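Long-range contact in AT-less polyketide synthase (Streptomyces platensis subsp. rosaceus, PDB 4TKT), which probably catalyses decarboxylative Claisen condensation of acyl chains as a ketosynthase domain of the isomigrastatin polyketide synthase: residues 458-469 against 505-516. Residues are numbered along the deposited sequence; the frame is centred on the assembly and turned at random.
Sequences ETVVVVLSAFDE and EAMTARFAVAVS
Val-462 lays its CG2 methyl across Val-515, CG2 to CG2 at 4.0 Å, while its CB meets Val-513 CG1 at the same distance. With CG1 of Val-462 anti to the backbone N (chi1 174°), CG2 is the branch turned to Val-515. Leu-464 CB sits at the edge of the Phe-511 ring, near its plane. This apolar face is overlaid by two helices: 493-502 brings Leu-500 onto Val-462 and Leu-464, and 518-530 brings Leu-521 onto Val-462 and Val-513. On the reverse face Val-463 CG2 touches Ala-512 CB at 3.9 Å, and helix 573-580 lies against both residues. Strands 460-466 and 509-515 form an antiparallel pair within a three-stranded antiparallel sheet with helices on both faces, in the region matching the RhiE-like KS-MAT linker family; 460-466 is an outer strand, and 509-515 is central, bonded also to 538-541. Paired backbone bonds join Val-460 with Val-515, Val-462 with Val-513, Leu-464 with Phe-511 and Ala-466 with Ala-509.

Ser-465, opposite Arg-510 in a non-hydrogen-bonded pair, accepts at OG the N-H of Met-507, in the loop just before strand 509-515, at 3.2 Å in a nearly straight bond (165°). Losing the hydroxyl to an alanine here is likely to leave the Met-507 N-H without this acceptor and that loop less firmly tied to strand 460-466. Selenomethionine Met-507 sets CB 3.3 Å from Ala-466 O and runs SE past Ala-466 CA at 3.7 Å. Its carbonyl O receives Arg-510 NE at 2.8 Å, in the guanidinium plane, which helps hold the group's rotation; the arginine also bonds through NH1 to Trp-579 O and makes a cation-pi contact with Trp-579. Ala-509 CB fits against Asp-468 O, where the next helix begins.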
loop_
_atom_site.group_PDB
_atom_site.type_symbol
_atom_site.label_atom_id
_atom_site.label_comp_id
_atom_site.label_asym_id
_atom_site.label_seq_id
_atom_site.Cartn_x
_atom_site.Cartn_y
_atom_site.Cartn_z
ATOM N N GLU A 458 -9.613 -23.930 23.309
ATOM C CA GLU A 458 -10.117 -25.051 22.521
ATOM C C GLU A 458 -9.201 -25.383 21.348
ATOM O O GLU A 458 -8.335 -24.588 20.976
ATOM C CB GLU A 458 -11.528 -24.752 22.006
ATOM C CG GLU A 458 -12.524 -24.343 23.082
ATOM C CD GLU A 458 -12.938 -25.494 23.984
ATOM O OE1 GLU A 458 -12.542 -26.648 23.714
ATOM O OE2 GLU A 458 -13.668 -25.242 24.967
ATOM N N THR A 459 -9.396 -26.565 20.773
ATOM C CA THR A 459 -8.632 -26.988 19.607
ATOM C C THR A 459 -9.157 -26.317 18.345
ATOM O O THR A 459 -10.348 -26.388 18.043
ATOM C CB THR A 459 -8.677 -28.520 19.416
ATOM O OG1 THR A 459 -7.947 -29.162 20.466
ATOM C CG2 THR A 459 -8.061 -28.908 18.082
ATOM N N VAL A 460 -8.262 -25.659 17.618
ATOM C CA VAL A 460 -8.602 -25.061 16.337
ATOM C C VAL A 460 -7.880 -25.800 15.217
ATOM O O VAL A 460 -6.961 -26.584 15.467
ATOM C CB VAL A 460 -8.233 -23.565 16.287
ATOM C CG1 VAL A 460 -8.852 -22.830 17.462
ATOM C CG2 VAL A 460 -6.721 -23.387 16.279
ATOM N N VAL A 461 -8.297 -25.554 13.981
ATOM C CA VAL A 461 -7.638 -26.165 12.837
ATOM C C VAL A 461 -6.989 -25.090 11.959
ATOM O O VAL A 461 -7.669 -24.272 11.340
ATOM C CB VAL A 461 -8.626 -27.026 12.012
ATOM C CG1 VAL A 461 -9.976 -26.338 11.892
ATOM C CG2 VAL A 461 -8.045 -27.363 10.644
ATOM N N VAL A 462 -5.659 -25.090 11.939
ATOM C CA VAL A 462 -4.889 -24.122 11.170
ATOM C C VAL A 462 -4.632 -24.657 9.768
ATOM O O VAL A 462 -4.132 -25.766 9.598
ATOM C CB VAL A 462 -3.546 -23.791 11.856
ATOM C CG1 VAL A 462 -2.691 -22.899 10.969
ATOM C CG2 VAL A 462 -3.787 -23.130 13.203
ATOM N N VAL A 463 -4.970 -23.856 8.764
ATOM C CA VAL A 463 -4.921 -24.299 7.377
ATOM C C VAL A 463 -3.981 -23.424 6.541
ATOM O O VAL A 463 -3.865 -22.220 6.773
ATOM C CB VAL A 463 -6.349 -24.312 6.775
ATOM C CG1 VAL A 463 -6.406 -23.617 5.422
ATOM C CG2 VAL A 463 -6.876 -25.732 6.697
ATOM N N LEU A 464 -3.302 -24.042 5.578
ATOM C CA LEU A 464 -2.310 -23.350 4.762
ATOM C C LEU A 464 -2.225 -23.968 3.369
ATOM O O LEU A 464 -2.155 -25.187 3.233
ATOM C CB LEU A 464 -0.943 -23.404 5.444
ATOM C CG LEU A 464 -0.063 -22.158 5.435
ATOM C CD1 LEU A 464 -0.808 -20.975 6.029
ATOM C CD2 LEU A 464 1.217 -22.427 6.209
ATOM N N SER A 465 -2.232 -23.134 2.333
ATOM C CA SER A 465 -2.114 -23.641 0.966
ATOM C C SER A 465 -1.300 -22.719 0.057
ATOM O O SER A 465 -1.199 -21.517 0.300
ATOM C CB SER A 465 -3.502 -23.873 0.361
ATOM O OG SER A 465 -4.294 -22.700 0.416
ATOM N N ALA A 466 -0.723 -23.294 -0.993
ATOM C CA ALA A 466 0.065 -22.532 -1.955
ATOM C C ALA A 466 0.087 -23.234 -3.310
ATOM O O ALA A 466 -0.523 -24.289 -3.479
ATOM C CB ALA A 466 1.478 -22.321 -1.440
ATOM N N PHE A 467 0.802 -22.647 -4.265
ATOM C CA PHE A 467 0.795 -23.122 -5.646
ATOM C C PHE A 467 1.440 -24.496 -5.795
ATOM O O PHE A 467 0.907 -25.365 -6.485
ATOM C CB PHE A 467 1.505 -22.115 -6.554
ATOM C CG PHE A 467 1.200 -22.292 -8.014
ATOM C CD1 PHE A 467 0.071 -21.712 -8.574
ATOM C CD2 PHE A 467 2.047 -23.026 -8.831
ATOM C CE1 PHE A 467 -0.213 -21.867 -9.919
ATOM C CE2 PHE A 467 1.770 -23.187 -10.179
ATOM C CZ PHE A 467 0.638 -22.606 -10.723
ATOM N N ASP A 468 2.593 -24.683 -5.159
ATOM C CA ASP A 468 3.261 -25.981 -5.160
ATOM C C ASP A 468 3.815 -26.308 -3.778
ATOM O O ASP A 468 3.608 -25.554 -2.828
ATOM C CB ASP A 468 4.379 -26.023 -6.210
ATOM C CG ASP A 468 5.363 -24.869 -6.078
ATOM O OD1 ASP A 468 5.657 -24.444 -4.941
ATOM O OD2 ASP A 468 5.851 -24.387 -7.125
ATOM N N GLU A 469 4.524 -27.427 -3.676
ATOM C CA GLU A 469 5.045 -27.890 -2.395
ATOM C C GLU A 469 6.068 -26.924 -1.807
ATOM O O GLU A 469 6.055 -26.657 -0.606
ATOM C CB GLU A 469 5.665 -29.281 -2.542
ATOM C CG GLU A 469 6.372 -29.773 -1.289
ATOM C CD GLU A 469 6.815 -31.218 -1.395
ATOM O OE1 GLU A 469 6.386 -31.903 -2.346
ATOM O OE2 GLU A 469 7.590 -31.668 -0.523
ATOM N N GLU A 505 -7.159 -18.229 -0.268
ATOM C CA GLU A 505 -7.582 -19.090 -1.368
ATOM C C GLU A 505 -7.141 -20.526 -1.118
ATOM O O GLU A 505 -5.985 -20.773 -0.769
ATOM C CB GLU A 505 -7.003 -18.603 -2.697
ATOM C CG GLU A 505 -7.124 -17.110 -2.933
ATOM C CD GLU A 505 -8.521 -16.695 -3.338
ATOM O OE1 GLU A 505 -9.312 -17.576 -3.736
ATOM O OE2 GLU A 505 -8.823 -15.484 -3.258
ATOM N N ALA A 506 -8.054 -21.471 -1.297
ATOM C CA ALA A 506 -7.704 -22.882 -1.191
ATOM C C ALA A 506 -6.952 -23.323 -2.443
ATOM O O ALA A 506 -7.550 -23.497 -3.503
ATOM C CB ALA A 506 -8.948 -23.726 -0.984
HETATM N N MSE A 507 -5.641 -23.503 -2.319
HETATM C CA MSE A 507 -4.809 -23.812 -3.475
HETATM C C MSE A 507 -4.402 -25.285 -3.512
HETATM O O MSE A 507 -4.885 -26.088 -2.718
HETATM C CB MSE A 507 -3.572 -22.912 -3.487
HETATM C CG MSE A 507 -3.901 -21.428 -3.384
HETATM SE SE MSE A 507 -2.357 -20.256 -3.644
HETATM C CE MSE A 507 -3.201 -18.539 -3.228
ATOM N N THR A 508 -3.510 -25.626 -4.438
ATOM C CA THR A 508 -3.175 -27.018 -4.733
ATOM C C THR A 508 -2.484 -27.744 -3.580
ATOM O O THR A 508 -3.037 -28.686 -3.015
ATOM C CB THR A 508 -2.274 -27.108 -5.977
ATOM O OG1 THR A 508 -2.908 -26.438 -7.072
ATOM C CG2 THR A 508 -2.026 -28.556 -6.353
ATOM N N ALA A 509 -1.272 -27.314 -3.245
ATOM C CA ALA A 509 -0.534 -27.903 -2.133
ATOM C C ALA A 509 -1.105 -27.409 -0.813
ATOM O O ALA A 509 -1.179 -26.204 -0.578
ATOM C CB ALA A 509 0.945 -27.572 -2.236
ATOM N N ARG A 510 -1.504 -28.339 0.050
ATOM C CA ARG A 510 -2.233 -27.978 1.260
ATOM C C ARG A 510 -1.607 -28.516 2.543
ATOM O O ARG A 510 -0.894 -29.519 2.539
ATOM C CB ARG A 510 -3.679 -28.461 1.153
ATOM C CG ARG A 510 -4.416 -27.887 -0.043
ATOM C CD ARG A 510 -5.875 -28.299 -0.071
ATOM N NE ARG A 510 -6.588 -27.619 -1.148
ATOM C CZ ARG A 510 -7.895 -27.716 -1.362
ATOM N NH1 ARG A 510 -8.644 -28.471 -0.573
ATOM N NH2 ARG A 510 -8.451 -27.056 -2.367
ATOM N N PHE A 511 -1.891 -27.829 3.644
ATOM C CA PHE A 511 -1.404 -28.222 4.958
ATOM C C PHE A 511 -2.426 -27.856 6.029
ATOM O O PHE A 511 -2.882 -26.717 6.098
ATOM C CB PHE A 511 -0.059 -27.557 5.258
ATOM C CG PHE A 511 0.464 -27.844 6.636
ATOM C CD1 PHE A 511 1.071 -29.055 6.922
ATOM C CD2 PHE A 511 0.354 -26.900 7.644
ATOM C CE1 PHE A 511 1.557 -29.323 8.189
ATOM C CE2 PHE A 511 0.836 -27.162 8.915
ATOM C CZ PHE A 511 1.440 -28.376 9.187
ATOM N N ALA A 512 -2.788 -28.829 6.857
ATOM C CA ALA A 512 -3.737 -28.589 7.936
ATOM C C ALA A 512 -3.265 -29.246 9.226
ATOM O O ALA A 512 -2.729 -30.352 9.208
ATOM C CB ALA A 512 -5.115 -29.099 7.554
ATOM N N VAL A 513 -3.461 -28.557 10.344
ATOM C CA VAL A 513 -3.059 -29.091 11.639
ATOM C C VAL A 513 -4.010 -28.643 12.748
ATOM O O VAL A 513 -4.373 -27.469 12.837
ATOM C CB VAL A 513 -1.610 -28.677 11.993
ATOM C CG1 VAL A 513 -1.435 -27.168 11.888
ATOM C CG2 VAL A 513 -1.226 -29.177 13.376
ATOM N N ALA A 514 -4.424 -29.594 13.581
ATOM C CA ALA A 514 -5.279 -29.299 14.724
ATOM C C ALA A 514 -4.438 -29.044 15.973
ATOM O O ALA A 514 -3.742 -29.937 16.453
ATOM C CB ALA A 514 -6.255 -30.436 14.962
ATOM N N VAL A 515 -4.501 -27.821 16.494
ATOM C CA VAL A 515 -3.718 -27.452 17.670
ATOM C C VAL A 515 -4.565 -26.700 18.692
ATOM O O VAL A 515 -5.635 -26.187 18.365
ATOM C CB VAL A 515 -2.502 -26.577 17.292
ATOM C CG1 VAL A 515 -1.455 -27.398 16.558
ATOM C CG2 VAL A 515 -2.939 -25.390 16.453
ATOM N N SER A 516 -4.082 -26.638 19.929
ATOM C CA SER A 516 -4.777 -25.902 20.979
ATOM C C SER A 516 -3.847 -24.906 21.669
ATOM O O SER A 516 -4.302 -24.017 22.387
ATOM C CB SER A 516 -5.377 -26.866 22.007
ATOM O OG SER A 516 -4.376 -27.651 22.628
HETATM O O HOH W 1 -3.653 -20.059 -0.191
#